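Local coordinates for adenosine monophosphate-protein transferase (Pyrococcus horikoshii, PDB 2D16), which is of unknown function but probably acts on adenosine or an adenosine nucleotide, at residues Asn97-His102 with Ala106-Ala111. Residues are numbered along the deposited sequence; the frame is centred on the assembly and turned at random.
Sequences NTIKNH and AMIYGA
Helix 92-100 and strand 105-112 meet through Ile99 and Lys100 against Ile108, the closest backbone approach of the two segments being Lys100 CA to Met107 CA at 6.7 Å, and a short loop joins the two elements. This is helix-on-sheet packing: strand 105-112 lies at one edge of an antiparallel five-stranded sheet within the chain, bonded to strand 16-22, and the helix lies against a face of that sheet. Two classic beta bulges interrupt the regular pairing with strand 16-22, Ala106 and Met107 both facing Gln21, Tyr109 and Gly110 both facing Ile19. Between them, Ile108 points its side chain at the helix and is the only strand residue of the two segments to touch it, in a contact that buries 126 Å² without a hydrogen bond across it. Its CG1 is anti to its own carbonyl carbon (chi1 -58°), and with chi2 extended at 178° the CD1 methyl is thrust out as the leading tip. Ile99 meets that tip with its CG2 branch, 3.5 Å from Ile108 CD1, the two side chains crossing near a right angle. Ile18 lies against both isoleucines, while Phe83 and Ile85 of strand 82-88 also touch Ile99, so that Ile99 is buried between helix and sheet. Lys100 adds its CG methylene, while the rest of the chain bends at chi3 (-63°) and carries its amine away from the strand to a weak hydrogen bond from NZ to Asn97 OD1. Ile108 CD1 thus sits against both helix residues, with Lys100 CG likewise 3.5 Å from that methyl.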
ATOM      1  N   ASN A  97     -37.045 -14.396  -6.431  1.00 17.82           N
ATOM      2  CA  ASN A  97     -37.289 -13.182  -5.659  1.00 17.77           C
ATOM      3  C   ASN A  97     -37.455 -11.966  -6.571  1.00 17.70           C
ATOM      4  O   ASN A  97     -38.241 -11.069  -6.275  1.00 18.04           O
ATOM      5  CB  ASN A  97     -36.170 -12.965  -4.636  1.00 18.60           C
ATOM      6  CG  ASN A  97     -36.325 -13.866  -3.420  1.00 18.51           C
ATOM      7  OD1 ASN A  97     -37.267 -14.660  -3.344  1.00 19.75           O
ATOM      8  ND2 ASN A  97     -35.410 -13.747  -2.465  1.00 20.70           N
ATOM      9  N   THR A  98     -36.731 -11.936  -7.686  1.00 17.56           N
ATOM     10  CA  THR A  98     -36.857 -10.822  -8.625  1.00 18.92           C
ATOM     11  C   THR A  98     -38.281 -10.793  -9.191  1.00 18.79           C
ATOM     12  O   THR A  98     -38.877  -9.725  -9.365  1.00 19.89           O
ATOM     13  CB  THR A  98     -35.841 -10.959  -9.785  1.00 18.78           C
ATOM     14  OG1 THR A  98     -34.515 -10.779  -9.273  1.00 18.68           O
ATOM     15  CG2 THR A  98     -36.105  -9.917 -10.873  1.00 19.80           C
ATOM     16  N   ILE A  99     -38.830 -11.971  -9.470  1.00 19.49           N
ATOM     17  CA  ILE A  99     -40.181 -12.067 -10.009  1.00 18.87           C
ATOM     18  C   ILE A  99     -41.226 -11.745  -8.941  1.00 19.65           C
ATOM     19  O   ILE A  99     -42.152 -10.968  -9.190  1.00 18.60           O
ATOM     20  CB  ILE A  99     -40.447 -13.470 -10.576  1.00 19.44           C
ATOM     21  CG1 ILE A  99     -39.438 -13.767 -11.690  1.00 19.59           C
ATOM     22  CG2 ILE A  99     -41.878 -13.557 -11.111  1.00 18.80           C
ATOM     23  CD1 ILE A  99     -39.449 -15.210 -12.165  1.00 20.24           C
ATOM     24  N   LYS A 100     -41.081 -12.337  -7.757  1.00 18.64           N
ATOM     25  CA  LYS A 100     -42.028 -12.082  -6.672  1.00 20.65           C
ATOM     26  C   LYS A 100     -42.035 -10.606  -6.278  1.00 21.85           C
ATOM     27  O   LYS A 100     -43.060 -10.073  -5.839  1.00 24.59           O
ATOM     28  CB  LYS A 100     -41.683 -12.936  -5.440  1.00 20.12           C
ATOM     29  CG  LYS A 100     -41.978 -14.416  -5.610  1.00 19.00           C
ATOM     30  CD  LYS A 100     -41.612 -15.241  -4.369  1.00 20.14           C
ATOM     31  CE  LYS A 100     -40.122 -15.195  -4.079  1.00 21.35           C
ATOM     32  NZ  LYS A 100     -39.727 -16.132  -2.981  1.00 17.76           N
ATOM     33  N   ASN A 101     -40.895  -9.943  -6.443  1.00 22.41           N
ATOM     34  CA  ASN A 101     -40.776  -8.536  -6.080  1.00 24.39           C
ATOM     35  C   ASN A 101     -41.318  -7.573  -7.132  1.00 21.80           C
ATOM     36  O   ASN A 101     -41.403  -6.369  -6.880  1.00 22.96           O
ATOM     37  CB  ASN A 101     -39.314  -8.186  -5.779  1.00 29.14           C
ATOM     38  CG  ASN A 101     -38.764  -8.943  -4.577  1.00 34.78           C
ATOM     39  OD1 ASN A 101     -39.490  -9.228  -3.621  1.00 38.74           O
ATOM     40  ND2 ASN A 101     -37.469  -9.254  -4.614  1.00 36.92           N
ATOM     41  N   HIS A 102     -41.681  -8.083  -8.304  1.00 19.67           N
ATOM     42  CA  HIS A 102     -42.198  -7.196  -9.346  1.00 18.95           C
ATOM     43  C   HIS A 102     -43.591  -6.704  -8.952  1.00 17.96           C
ATOM     44  O   HIS A 102     -44.455  -7.495  -8.574  1.00 16.82           O
ATOM     45  CB  HIS A 102     -42.243  -7.900 -10.696  1.00 18.69           C
ATOM     46  CG  HIS A 102     -42.503  -6.972 -11.839  1.00 20.67           C
ATOM     47  ND1 HIS A 102     -43.767  -6.537 -12.174  1.00 21.68           N
ATOM     48  CD2 HIS A 102     -41.653  -6.347 -12.688  1.00 20.36           C
ATOM     49  CE1 HIS A 102     -43.686  -5.685 -13.179  1.00 21.35           C
ATOM     50  NE2 HIS A 102     -42.414  -5.551 -13.510  1.00 20.92           N
ATOM     51  N   ALA A 106     -48.674 -11.146  -9.225  1.00 16.07           N
ATOM     52  CA  ALA A 106     -49.534 -11.542  -8.119  1.00 16.93           C
ATOM     53  C   ALA A 106     -48.901 -12.741  -7.429  1.00 17.98           C
ATOM     54  O   ALA A 106     -48.678 -12.728  -6.216  1.00 19.80           O
ATOM     55  CB  ALA A 106     -50.920 -11.907  -8.634  1.00 18.20           C
ATOM     56  N   MET A 107     -48.610 -13.777  -8.207  1.00 17.58           N
ATOM     57  CA  MET A 107     -48.013 -14.978  -7.649  1.00 18.60           C
ATOM     58  C   MET A 107     -47.295 -15.816  -8.692  1.00 18.41           C
ATOM     59  O   MET A 107     -47.402 -15.568  -9.893  1.00 18.37           O
ATOM     60  CB  MET A 107     -49.093 -15.824  -6.960  1.00 19.87           C
ATOM     61  CG  MET A 107     -50.252 -16.233  -7.859  1.00 21.97           C
ATOM     62  SD  MET A 107     -49.886 -17.624  -8.940  1.00 28.35           S
ATOM     63  CE  MET A 107     -49.925 -18.990  -7.744  1.00 23.50           C
ATOM     64  N   ILE A 108     -46.541 -16.796  -8.209  1.00 17.73           N
ATOM     65  CA  ILE A 108     -45.805 -17.717  -9.065  1.00 17.91           C
ATOM     66  C   ILE A 108     -46.330 -19.122  -8.767  1.00 18.22           C
ATOM     67  O   ILE A 108     -46.287 -19.579  -7.622  1.00 18.69           O
ATOM     68  CB  ILE A 108     -44.290 -17.672  -8.774  1.00 17.08           C
ATOM     69  CG1 ILE A 108     -43.754 -16.248  -8.976  1.00 18.66           C
ATOM     70  CG2 ILE A 108     -43.557 -18.653  -9.696  1.00 17.45           C
ATOM     71  CD1 ILE A 108     -42.274 -16.093  -8.674  1.00 17.03           C
ATOM     72  N   TYR A 109     -46.836 -19.796  -9.798  1.00 17.98           N
ATOM     73  CA  TYR A 109     -47.388 -21.146  -9.670  1.00 17.33           C
ATOM     74  C   TYR A 109     -46.324 -22.201  -9.354  1.00 18.05           C
ATOM     75  O   TYR A 109     -46.540 -23.095  -8.531  1.00 18.36           O
ATOM     76  CB  TYR A 109     -48.121 -21.529 -10.965  1.00 17.20           C
ATOM     77  CG  TYR A 109     -49.391 -20.738 -11.212  1.00 16.30           C
ATOM     78  CD1 TYR A 109     -50.547 -20.994 -10.474  1.00 18.06           C
ATOM     79  CD2 TYR A 109     -49.433 -19.732 -12.176  1.00 18.11           C
ATOM     80  CE1 TYR A 109     -51.722 -20.262 -10.688  1.00 19.11           C
ATOM     81  CE2 TYR A 109     -50.601 -18.993 -12.399  1.00 19.08           C
ATOM     82  CZ  TYR A 109     -51.738 -19.265 -11.654  1.00 18.75           C
ATOM     83  OH  TYR A 109     -52.888 -18.538 -11.872  1.00 19.65           O
ATOM     84  N   GLY A 110     -45.175 -22.097 -10.010  1.00 17.28           N
ATOM     85  CA  GLY A 110     -44.112 -23.059  -9.779  1.00 18.32           C
ATOM     86  C   GLY A 110     -42.930 -22.799 -10.686  1.00 19.54           C
ATOM     87  O   GLY A 110     -43.011 -21.963 -11.582  1.00 18.85           O
ATOM     88  N   ALA A 111     -41.833 -23.511 -10.457  1.00 18.32           N
ATOM     89  CA  ALA A 111     -40.631 -23.332 -11.266  1.00 19.74           C
ATOM     90  C   ALA A 111     -39.680 -24.512 -11.122  1.00 20.76           C
ATOM     91  O   ALA A 111     -39.437 -24.984 -10.014  1.00 19.02           O
ATOM     92  CB  ALA A 111     -39.914 -22.052 -10.853  1.00 21.38           C
TER